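Local coordinates for nitrosopumilus output domain-containing protein (Pyrococcus horikoshii, PDB 2P9X) that is of unknown function but binds zinc, and as an all-helical member of the Nitrosopumilus output domain family is found as an assembly of four copies, at residues R5-L8 against T9-I13; G22-A25 against V26-H30; Y43-P46 against Q47-K50; A52-L56 against F57-S61; E82-S85 against L86-V90. All coordinates share one frame; numbering follows the deposited sequence.

Contact 1: R5-L8 against T9-I13; sequences RDIL and TKTII. With ACT (acetate ion), chain E.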
# COMPACT_ATOMS: atom_id res chain seq x y z
N ARG A 5 20.77 10.24 -17.43
CA ARG A 5 19.40 10.57 -17.06
C ARG A 5 18.44 9.82 -17.98
O ARG A 5 17.41 9.30 -17.53
CB ARG A 5 19.18 12.08 -17.20
CG ARG A 5 17.83 12.62 -16.70
CD ARG A 5 17.91 14.15 -16.65
NE ARG A 5 16.77 14.82 -16.04
CZ ARG A 5 15.68 15.22 -16.70
NH1 ARG A 5 15.58 15.02 -18.00
NH2 ARG A 5 14.73 15.89 -16.06
N ASP A 6 18.78 9.76 -19.26
CA ASP A 6 17.96 9.05 -20.24
C ASP A 6 17.90 7.56 -19.93
O ASP A 6 16.83 6.97 -19.87
CB ASP A 6 18.53 9.29 -21.64
CG ASP A 6 17.78 8.53 -22.72
OD1 ASP A 6 16.53 8.55 -22.70
OD2 ASP A 6 18.43 7.94 -23.60
N ILE A 7 19.06 6.95 -19.71
CA ILE A 7 19.12 5.53 -19.42
C ILE A 7 18.41 5.14 -18.12
O ILE A 7 17.70 4.14 -18.07
CB ILE A 7 20.58 5.04 -19.35
CG1 ILE A 7 21.24 5.21 -20.73
CG2 ILE A 7 20.62 3.58 -18.94
CD1 ILE A 7 22.74 4.98 -20.72
N LEU A 8 18.59 5.94 -17.07
CA LEU A 8 17.92 5.60 -15.82
C LEU A 8 16.41 5.75 -15.95
O LEU A 8 15.66 4.87 -15.53
CB LEU A 8 18.42 6.48 -14.67
CG LEU A 8 17.72 6.22 -13.33
CD1 LEU A 8 17.85 4.75 -12.97
CD2 LEU A 8 18.33 7.10 -12.25
N THR A 9 15.97 6.86 -16.53
CA THR A 9 14.54 7.10 -16.68
C THR A 9 13.86 6.03 -17.53
O THR A 9 12.82 5.50 -17.13
CB THR A 9 14.27 8.50 -17.28
OG1 THR A 9 14.85 9.49 -16.42
CG2 THR A 9 12.77 8.77 -17.39
N LYS A 10 14.44 5.69 -18.67
CA LYS A 10 13.84 4.67 -19.52
C LYS A 10 13.82 3.31 -18.84
O LYS A 10 12.84 2.57 -18.95
CB LYS A 10 14.60 4.56 -20.85
CG LYS A 10 13.92 3.65 -21.86
CD LYS A 10 12.50 4.13 -22.17
CE LYS A 10 11.78 3.21 -23.15
NZ LYS A 10 11.47 3.89 -24.43
N THR A 11 14.89 2.97 -18.14
CA THR A 11 14.96 1.69 -17.45
C THR A 11 13.84 1.60 -16.42
O THR A 11 13.20 0.56 -16.29
CB THR A 11 16.30 1.49 -16.74
OG1 THR A 11 17.36 1.56 -17.70
CG2 THR A 11 16.35 0.13 -16.05
N ILE A 12 13.61 2.69 -15.70
CA ILE A 12 12.55 2.70 -14.70
C ILE A 12 11.18 2.56 -15.37
O ILE A 12 10.35 1.77 -14.93
CB ILE A 12 12.57 4.00 -13.86
CG1 ILE A 12 13.84 4.05 -13.02
CG2 ILE A 12 11.34 4.05 -12.95
CD1 ILE A 12 13.96 5.29 -12.15
N ILE A 13 10.97 3.31 -16.43
CA ILE A 13 9.70 3.25 -17.15
C ILE A 13 9.42 1.82 -17.63
O ILE A 13 8.29 1.34 -17.51
CB ILE A 13 9.71 4.23 -18.34
CG1 ILE A 13 9.59 5.66 -17.80
CG2 ILE A 13 8.58 3.90 -19.29
CD1 ILE A 13 9.98 6.73 -18.80
C ACT E . 17.31 13.07 -20.80
O ACT E . 17.59 13.88 -19.89
OXT ACT E . 17.98 12.94 -21.86
CH3 ACT E . 16.08 12.18 -20.61
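Leu8 lays its CD1 branch across the end of Ile12 one helical turn on, Leu8 CD1 standing 4.0 Å from Ile12 CD1. The two chains cross, with CG of Leu8 anti to the backbone N (chi1 178°) and CG1 of Ile12 anti to the carbonyl carbon, folded back until Ile12 CG1 is 3.2 Å from Leu8 O. Beside this pair, two threonines each add a hydroxyl bond to a carbonyl that already takes a backbone N-H. Thr9 OG1 donates to Arg5 O at 2.8 Å, while Thr9 N reaches that oxygen from the opposite face of the carbonyl plane. Thr11 OG1 and Thr11 N grip Ile7 O in the same two-sided way, the hydroxyl at 2.6 Å, a bond that helps hold the Thr11 side chain in its rotamer. From Arg5 an extended chain carries the guanidinium to Asp44, salt-bridged through NE; at its edge Arg5 NH1 donates to O of an acetate, probably a crystallisation component, at 3.0 Å. A leucine in place of Arg5 would probably leave Asp44 without this cationic mate. With Leu8 turned onto helices 59-76 and 86-97, and exposed Asp6 and Lys10 on another side, this is an amphipathic alpha-helix whose threonine hydroxyls donate to the carbonyl four residues earlier.

Contact 2: G22-A25 against V26-H30; sequences GLEA and VLEAH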
# COMPACT_ATOMS: atom_id res chain seq x y z
N GLY A 22 -1.06 -0.51 -15.41
CA GLY A 22 -1.33 0.83 -14.91
C GLY A 22 -0.34 1.49 -13.97
O GLY A 22 -0.56 2.63 -13.57
N LEU A 23 0.75 0.82 -13.61
CA LEU A 23 1.68 1.44 -12.67
C LEU A 23 2.29 2.74 -13.19
O LEU A 23 2.41 3.70 -12.43
CB LEU A 23 2.78 0.45 -12.27
CG LEU A 23 3.74 0.95 -11.18
CD1 LEU A 23 2.94 1.46 -9.97
CD2 LEU A 23 4.68 -0.20 -10.77
N GLU A 24 2.67 2.78 -14.46
CA GLU A 24 3.25 4.01 -14.98
C GLU A 24 2.28 5.18 -14.80
O GLU A 24 2.65 6.24 -14.30
CB GLU A 24 3.60 3.87 -16.46
CG GLU A 24 4.38 5.05 -17.03
CD GLU A 24 4.62 4.93 -18.52
OE1 GLU A 24 4.16 3.94 -19.12
OE2 GLU A 24 5.26 5.82 -19.10
N ALA A 25 1.02 4.97 -15.19
CA ALA A 25 0.02 6.03 -15.06
C ALA A 25 -0.23 6.40 -13.61
O ALA A 25 -0.39 7.58 -13.28
CB ALA A 25 -1.28 5.59 -15.71
N VAL A 26 -0.28 5.40 -12.74
CA VAL A 26 -0.54 5.66 -11.33
C VAL A 26 0.60 6.43 -10.68
O VAL A 26 0.38 7.45 -10.01
CB VAL A 26 -0.80 4.34 -10.58
CG1 VAL A 26 -0.82 4.56 -9.08
CG2 VAL A 26 -2.14 3.77 -11.04
N LEU A 27 1.83 5.97 -10.86
CA LEU A 27 2.95 6.68 -10.25
C LEU A 27 3.09 8.08 -10.85
O LEU A 27 3.35 9.04 -10.13
CB LEU A 27 4.26 5.90 -10.43
CG LEU A 27 5.52 6.55 -9.84
CD1 LEU A 27 5.33 6.90 -8.37
CD2 LEU A 27 6.68 5.56 -10.00
N GLU A 28 2.91 8.21 -12.16
CA GLU A 28 3.04 9.52 -12.77
C GLU A 28 1.96 10.49 -12.29
O GLU A 28 2.21 11.67 -12.12
CB GLU A 28 3.03 9.39 -14.29
CG GLU A 28 4.44 9.15 -14.82
CD GLU A 28 4.48 8.53 -16.18
OE1 GLU A 28 3.41 8.31 -16.78
OE2 GLU A 28 5.61 8.23 -16.65
N ALA A 29 0.75 9.98 -12.06
CA ALA A 29 -0.31 10.86 -11.56
C ALA A 29 0.09 11.37 -10.18
O ALA A 29 -0.13 12.53 -9.84
CB ALA A 29 -1.62 10.10 -11.48
N HIS A 30 0.65 10.48 -9.37
CA HIS A 30 1.08 10.82 -8.02
C HIS A 30 2.21 11.85 -8.04
O HIS A 30 2.15 12.84 -7.31
CB HIS A 30 1.55 9.56 -7.30
CG HIS A 30 2.12 9.81 -5.94
ND1 HIS A 30 1.34 10.24 -4.88
CD2 HIS A 30 3.37 9.68 -5.46
CE1 HIS A 30 2.10 10.35 -3.80
NE2 HIS A 30 3.34 10.01 -4.13
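Glu28 runs back over the preceding turn and meets Glu24 with every atom of its side chain. Its CB starts against the backbone, Glu28 CB to Glu24 O 3.2 Å, and CG stays near the same oxygen. At CD it has come alongside the neighbouring chain, with Glu28 CD 3.6 Å from Glu24 CG. The carboxylate oxygens then straddle that methylene: Glu28 OE1 and Glu28 OE2 both lie 3.4 Å from Glu24 CG. At the tip, Glu28 OE2 approaches Glu24 OE2 to 3.5 Å, two acceptors with no hydrogen bond between them. The side chains lie side by side and point the same way, their carboxylate planes turned 62° apart. Glu24 reaches this position with CG anti to the backbone N (chi1 -172°) and an extended chain, and Arg17 salt-bridges its OE1, which probably offsets part of the negative charge gathered here.

Beneath the pair the backbone is regular helix, Glu28 N donating to Glu24 O at 2.9 Å. On another side, Val26 CG2 rests 3.2 Å from Gly22 O, the carbonyl to which Val26 N also bonds. That side faces other copies of the protein: Val26 packs on His30 of the second subunit and on Tyr60 of the third, and Ala29 meets Ala29 of the second. Two glutamates four residues apart on one helical face form a classic metal-binding pair, and both are ligands of a zinc site of this protein, though no zinc is bound to them in this chain.

Contact 3: Y43-P46 against Q47-K50; sequences YDDP and QKFK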
# COMPACT_ATOMS: atom_id res chain seq x y z
N TYR A 43 16.31 10.51 -11.27
CA TYR A 43 17.68 10.92 -11.55
C TYR A 43 17.98 12.30 -10.96
O TYR A 43 19.04 12.50 -10.35
CB TYR A 43 17.93 10.96 -13.06
CG TYR A 43 19.31 11.46 -13.45
CD1 TYR A 43 19.60 12.82 -13.51
CD2 TYR A 43 20.34 10.56 -13.72
CE1 TYR A 43 20.87 13.28 -13.85
CE2 TYR A 43 21.61 11.00 -14.06
CZ TYR A 43 21.87 12.36 -14.12
OH TYR A 43 23.13 12.80 -14.47
N ASP A 44 17.06 13.24 -11.14
CA ASP A 44 17.27 14.60 -10.63
C ASP A 44 17.36 14.72 -9.12
O ASP A 44 18.14 15.54 -8.61
CB ASP A 44 16.16 15.53 -11.14
CG ASP A 44 16.09 15.59 -12.64
OD1 ASP A 44 17.13 15.35 -13.30
OD2 ASP A 44 15.00 15.90 -13.17
N ASP A 45 16.57 13.94 -8.41
CA ASP A 45 16.57 13.97 -6.95
C ASP A 45 16.09 12.61 -6.45
O ASP A 45 14.94 12.46 -6.03
CB ASP A 45 15.63 15.07 -6.45
CG ASP A 45 15.87 15.43 -5.00
OD1 ASP A 45 16.32 14.56 -4.23
OD2 ASP A 45 15.61 16.60 -4.62
N PRO A 46 16.97 11.60 -6.49
CA PRO A 46 16.63 10.25 -6.04
C PRO A 46 16.00 10.15 -4.65
O PRO A 46 15.06 9.38 -4.45
CB PRO A 46 17.95 9.48 -6.16
CG PRO A 46 19.04 10.51 -6.24
CD PRO A 46 18.38 11.66 -6.93
N GLN A 47 16.50 10.94 -3.70
CA GLN A 47 15.94 10.90 -2.36
C GLN A 47 14.47 11.35 -2.37
O GLN A 47 13.63 10.74 -1.72
CB GLN A 47 16.75 11.79 -1.41
CG GLN A 47 16.13 11.92 -0.02
CD GLN A 47 17.01 12.67 0.97
OE1 GLN A 47 16.56 13.04 2.05
NE2 GLN A 47 18.27 12.88 0.61
N LYS A 48 14.18 12.41 -3.12
CA LYS A 48 12.81 12.92 -3.20
C LYS A 48 11.91 11.91 -3.92
O LYS A 48 10.75 11.73 -3.55
CB LYS A 48 12.78 14.26 -3.93
CG LYS A 48 11.43 14.95 -3.92
CD LYS A 48 11.51 16.38 -4.43
CE LYS A 48 12.39 17.23 -3.52
NZ LYS A 48 11.90 17.25 -2.11
N PHE A 49 12.46 11.26 -4.94
CA PHE A 49 11.70 10.26 -5.69
C PHE A 49 11.35 9.10 -4.75
O PHE A 49 10.20 8.64 -4.72
CB PHE A 49 12.52 9.77 -6.89
CG PHE A 49 11.88 8.64 -7.65
CD1 PHE A 49 10.97 8.90 -8.67
CD2 PHE A 49 12.18 7.31 -7.35
CE1 PHE A 49 10.37 7.86 -9.38
CE2 PHE A 49 11.58 6.26 -8.05
CZ PHE A 49 10.67 6.54 -9.07
N LYS A 50 12.33 8.65 -3.98
CA LYS A 50 12.09 7.55 -3.04
C LYS A 50 11.03 7.95 -2.03
O LYS A 50 10.13 7.17 -1.72
CB LYS A 50 13.40 7.18 -2.33
CG LYS A 50 14.27 6.25 -3.16
CD LYS A 50 15.61 5.97 -2.48
CE LYS A 50 15.46 5.78 -0.98
NZ LYS A 50 16.42 4.78 -0.44
O HOH W 1 18.66 13.09 -3.74
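Gln47, in the first turn of helix 46-57, is tied to Asp45 through a water, and Asp45 is the N-cap residue of this turn, its carboxylate accepting from the backbone ahead. Gln47 N donates to the water at 3.0 Å, and the water in turn donates to Asp45 OD1 at 2.8 Å. The backbone N-H of Gln47 thus finds its acceptor although the Asp45 carboxylate is not within its direct grasp; Pro46 before it has no N-H to satisfy.

Lys48 supplies the direct capping bond, Lys48 N to Asp45 OD1 at 3.2 Å, which meets the oxygen from above the carboxylate plane, 62° out of it. The lysine chain then bends at chi3 (-63°) and chi4, curling back so that Lys48 CE lies 3.5 Å from Asp45 OD2. Its ammonium stays beyond salt-bridge range, with Lys48 NZ 4.5 Å from Asp45 OD2, so any attraction is probably modest.

Phe49 N bonds to Asp45 O at 3.0 Å, the first full helical turn. With CG anti to the backbone N, its ring leads away from the cap into the core, against Leu31, Leu41, Ala42 and Leu86.

Lys50 sends its ammonium to a salt bridge with Glu66. Lys50 N, the backbone amide, donates to Pro46 O, and the start of the side chain lies along that carbonyl, Lys50 CG standing 3.5 Å from Pro46 O.

Contact 4: A52-L56 against F57-S61; sequences AVSKL and FGEYS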
# COMPACT_ATOMS: atom_id res chain seq x y z
N ALA A 52 8.67 10.13 -2.40
CA ALA A 52 7.39 10.19 -3.09
C ALA A 52 6.74 8.82 -3.27
O ALA A 52 5.55 8.67 -3.07
CB ALA A 52 7.54 10.88 -4.45
N VAL A 53 7.53 7.83 -3.67
CA VAL A 53 6.98 6.49 -3.85
C VAL A 53 6.54 5.93 -2.50
O VAL A 53 5.53 5.23 -2.41
CB VAL A 53 8.02 5.54 -4.49
CG1 VAL A 53 7.42 4.16 -4.68
CG2 VAL A 53 8.49 6.12 -5.82
N SER A 54 7.29 6.24 -1.45
CA SER A 54 6.94 5.77 -0.12
C SER A 54 5.61 6.38 0.30
O SER A 54 4.81 5.73 0.97
CB SER A 54 8.03 6.15 0.90
OG SER A 54 7.75 5.57 2.16
N LYS A 55 5.36 7.62 -0.09
CA LYS A 55 4.09 8.26 0.26
C LYS A 55 2.92 7.64 -0.50
O LYS A 55 1.79 7.66 -0.03
CB LYS A 55 4.16 9.77 -0.00
CG LYS A 55 4.81 10.53 1.14
CD LYS A 55 5.16 11.95 0.76
CE LYS A 55 5.83 12.66 1.93
NZ LYS A 55 6.29 14.03 1.56
N LEU A 56 3.21 7.07 -1.66
CA LEU A 56 2.16 6.44 -2.45
C LEU A 56 1.74 5.06 -1.95
O LEU A 56 0.56 4.81 -1.73
CB LEU A 56 2.62 6.33 -3.91
CG LEU A 56 1.69 5.63 -4.90
CD1 LEU A 56 0.33 6.32 -4.94
CD2 LEU A 56 2.33 5.64 -6.28
N PHE A 57 2.72 4.18 -1.74
CA PHE A 57 2.44 2.81 -1.33
C PHE A 57 3.05 2.36 -0.01
O PHE A 57 2.81 1.23 0.41
CB PHE A 57 2.94 1.84 -2.41
CG PHE A 57 2.25 1.99 -3.74
CD1 PHE A 57 0.88 1.82 -3.85
CD2 PHE A 57 3.00 2.22 -4.89
CE1 PHE A 57 0.25 1.87 -5.10
CE2 PHE A 57 2.38 2.27 -6.15
CZ PHE A 57 1.01 2.09 -6.25
N GLY A 58 3.84 3.21 0.63
CA GLY A 58 4.47 2.82 1.87
C GLY A 58 5.93 2.50 1.63
O GLY A 58 6.35 2.35 0.48
N GLU A 59 6.71 2.38 2.70
CA GLU A 59 8.14 2.12 2.58
C GLU A 59 8.52 0.73 2.10
O GLU A 59 9.55 0.55 1.43
CB GLU A 59 8.84 2.42 3.90
CG GLU A 59 10.35 2.37 3.82
CD GLU A 59 11.00 2.72 5.13
OE1 GLU A 59 10.75 3.84 5.64
OE2 GLU A 59 11.77 1.89 5.66
N TYR A 60 7.71 -0.27 2.43
CA TYR A 60 7.99 -1.63 2.01
C TYR A 60 7.91 -1.70 0.48
O TYR A 60 8.80 -2.24 -0.18
CB TYR A 60 7.00 -2.60 2.65
CG TYR A 60 7.10 -2.65 4.16
CD1 TYR A 60 8.24 -3.17 4.77
CD2 TYR A 60 6.10 -2.11 4.97
CE1 TYR A 60 8.38 -3.16 6.16
CE2 TYR A 60 6.23 -2.10 6.36
CZ TYR A 60 7.38 -2.62 6.95
OH TYR A 60 7.53 -2.60 8.31
N SER A 61 6.85 -1.13 -0.08
CA SER A 61 6.68 -1.13 -1.52
C SER A 61 7.74 -0.28 -2.20
O SER A 61 8.25 -0.65 -3.26
CB SER A 61 5.28 -0.61 -1.87
OG SER A 61 5.08 -0.69 -3.28
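With CG of Leu56 anti to its backbone N (chi1 177°) and CG of Phe57 anti to its carbonyl carbon (chi1 -63°), these neighbours in sequence send their side chains the same way, side by side. The aromatic ring turns one face to the leucine. Leu56 CG sits 3.6 Å from the centroid of the Phe57 ring and 10° off its normal, a CH-pi contact over the centre of the face. The CD2 branch reaches further out, Leu56 CD2 lying 3.4 Å from Phe57 CE2. An alanine in place of Phe57 would remove the ring, is likely to uncover Leu56 CG and CD2, and would probably open a gap where the second subunit packs.

The backbone leaves the helix at the next residue. Phe57 N closes the last regular turn on Val53 O at 3.1 Å. Gly58 N then donates to Ser54 O at 2.7 Å, coming in bent and from above the carbonyl plane, while Ser54 CA makes a CA-H...O contact of 3.5 Å with Gly58 O. Gly58 has positive phi, where a CB would jam against the carbonyl oxygen of Phe57; it ends helix 46-57 and stands at the N-cap position of helix 59-76. Leu56 packs on Phe57 of the second subunit, and Phe57 on Leu56 of that subunit. The Leu56-Phe57 contact is apolar, consistent with burial between subunits, while the hydrogen bonds of the turn are carried by the backbone.

Contact 5: E82-S85 against L86-V90; sequences EANS and LEELV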
# COMPACT_ATOMS: atom_id res chain seq x y z
N GLU A 82 27.61 -1.32 -7.91
CA GLU A 82 27.54 -1.84 -6.56
C GLU A 82 26.44 -1.17 -5.72
O GLU A 82 26.18 -1.53 -4.58
CB GLU A 82 28.91 -1.64 -5.91
CG GLU A 82 29.99 -2.48 -6.60
CD GLU A 82 31.33 -2.26 -5.92
OE1 GLU A 82 31.42 -2.46 -4.72
OE2 GLU A 82 32.29 -1.95 -6.63
N ALA A 83 25.81 -0.15 -6.32
CA ALA A 83 24.78 0.61 -5.61
C ALA A 83 23.77 -0.29 -4.88
O ALA A 83 23.28 -1.29 -5.40
CB ALA A 83 24.06 1.52 -6.61
N ASN A 84 23.51 0.09 -3.61
CA ASN A 84 22.49 -0.60 -2.81
C ASN A 84 21.29 0.33 -2.56
O ASN A 84 20.32 0.00 -1.88
CB ASN A 84 23.12 -0.98 -1.48
CG ASN A 84 24.33 -1.85 -1.72
OD1 ASN A 84 24.25 -2.92 -2.30
ND2 ASN A 84 25.46 -1.41 -1.14
N SER A 85 21.37 1.55 -3.10
CA SER A 85 20.30 2.53 -2.95
C SER A 85 20.20 3.33 -4.24
O SER A 85 21.15 3.39 -5.02
CB SER A 85 20.59 3.49 -1.79
OG SER A 85 21.65 4.36 -2.12
N LEU A 86 19.04 3.94 -4.48
CA LEU A 86 18.86 4.73 -5.69
C LEU A 86 19.85 5.90 -5.72
O LEU A 86 20.34 6.26 -6.79
CB LEU A 86 17.42 5.24 -5.78
CG LEU A 86 17.01 5.94 -7.07
CD1 LEU A 86 17.10 4.96 -8.25
CD2 LEU A 86 15.59 6.45 -6.93
N GLU A 87 20.14 6.48 -4.56
CA GLU A 87 21.08 7.61 -4.49
C GLU A 87 22.45 7.16 -4.95
O GLU A 87 23.11 7.87 -5.72
CB GLU A 87 21.18 8.16 -3.06
CG GLU A 87 19.94 8.90 -2.60
CD GLU A 87 18.99 8.02 -1.81
OE1 GLU A 87 18.94 6.80 -2.09
OE2 GLU A 87 18.31 8.55 -0.92
N GLU A 88 22.89 6.00 -4.47
CA GLU A 88 24.19 5.48 -4.87
C GLU A 88 24.18 5.12 -6.35
O GLU A 88 25.18 5.26 -7.05
CB GLU A 88 24.54 4.23 -4.06
CG GLU A 88 24.84 4.51 -2.60
CD GLU A 88 25.13 3.24 -1.81
OE1 GLU A 88 25.10 2.14 -2.40
OE2 GLU A 88 25.39 3.36 -0.60
N LEU A 89 23.02 4.65 -6.83
CA LEU A 89 22.89 4.27 -8.23
C LEU A 89 23.06 5.47 -9.15
O LEU A 89 23.74 5.39 -10.18
CB LEU A 89 21.51 3.63 -8.48
CG LEU A 89 21.27 3.06 -9.88
CD1 LEU A 89 22.17 1.85 -10.12
CD2 LEU A 89 19.80 2.68 -10.04
N VAL A 90 22.45 6.59 -8.78
CA VAL A 90 22.55 7.81 -9.58
C VAL A 90 23.99 8.32 -9.53
O VAL A 90 24.53 8.78 -10.54
CB VAL A 90 21.59 8.90 -9.05
CG1 VAL A 90 21.86 10.23 -9.74
CG2 VAL A 90 20.14 8.46 -9.30
O HOH W 2 26.77 1.44 0.15
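Glu88 OE1 takes the backbone N-H of Asn84 in a bond of 2.9 Å that is almost straight, 175° at the hydrogen. The backbone N-H arrives on the anti side of the carboxylate, 31° out of its plane. Glu88 can reach back because its CG stands anti to the carbonyl carbon and the chain beyond is extended. A water also bridges the two side chains, donating to Glu88 OE2 and accepting only weakly from Asn84 ND2. Meanwhile Ser85 OG accepts from Glu88 N at 3.1 Å. The first torsion of Ser85 (chi1 71°) holds OG between the backbone N and carbonyl carbon, facing the opening turn, and Glu88 CG packs 3.2 Å from Ser85 OG. Leu89 N completes the turn on Ser85 O at 2.9 Å.

On the inner side Ala83 CB presses close on the helix, 3.4 Å from Leu89 CA, and is 3.8 Å from Leu89 CB. Leu86 and Leu89 continue inward onto helix 59-76, and Leu86 N bonds to Glu66 there. This is a serine N-cap at the start of helix 86-97, with the glutamate three residues on bonding back to the backbone N-H just before the cap, one residue earlier than in the classic capping box.

Most of the five local contacts touch at least one other through side chains of neighbouring helices. Contact 1 meets contact 3 where Arg5 CA lies 3.5 Å from Tyr43 CD2, and contact 5 by Leu8 CD2 against Val90 CG2 at 3.7 Å. Contacts 3 and 5, each with a side-chain-capped helix start, share the core where Phe49 CD2 lies 3.5 Å from Leu86 CD2. A probable hydrogen bond of 2.8 Å, His30 NE2 to Ala52 O, ties contact 2 to contact 4, and both touch the second subunit. Glu24 and Glu28, ligands of one zinc site, belong to contact 2; a bound zinc ion is about 5 Å from the Asp6 side chain of contact 1. Contact 5 lies away from the known zinc-binding residues.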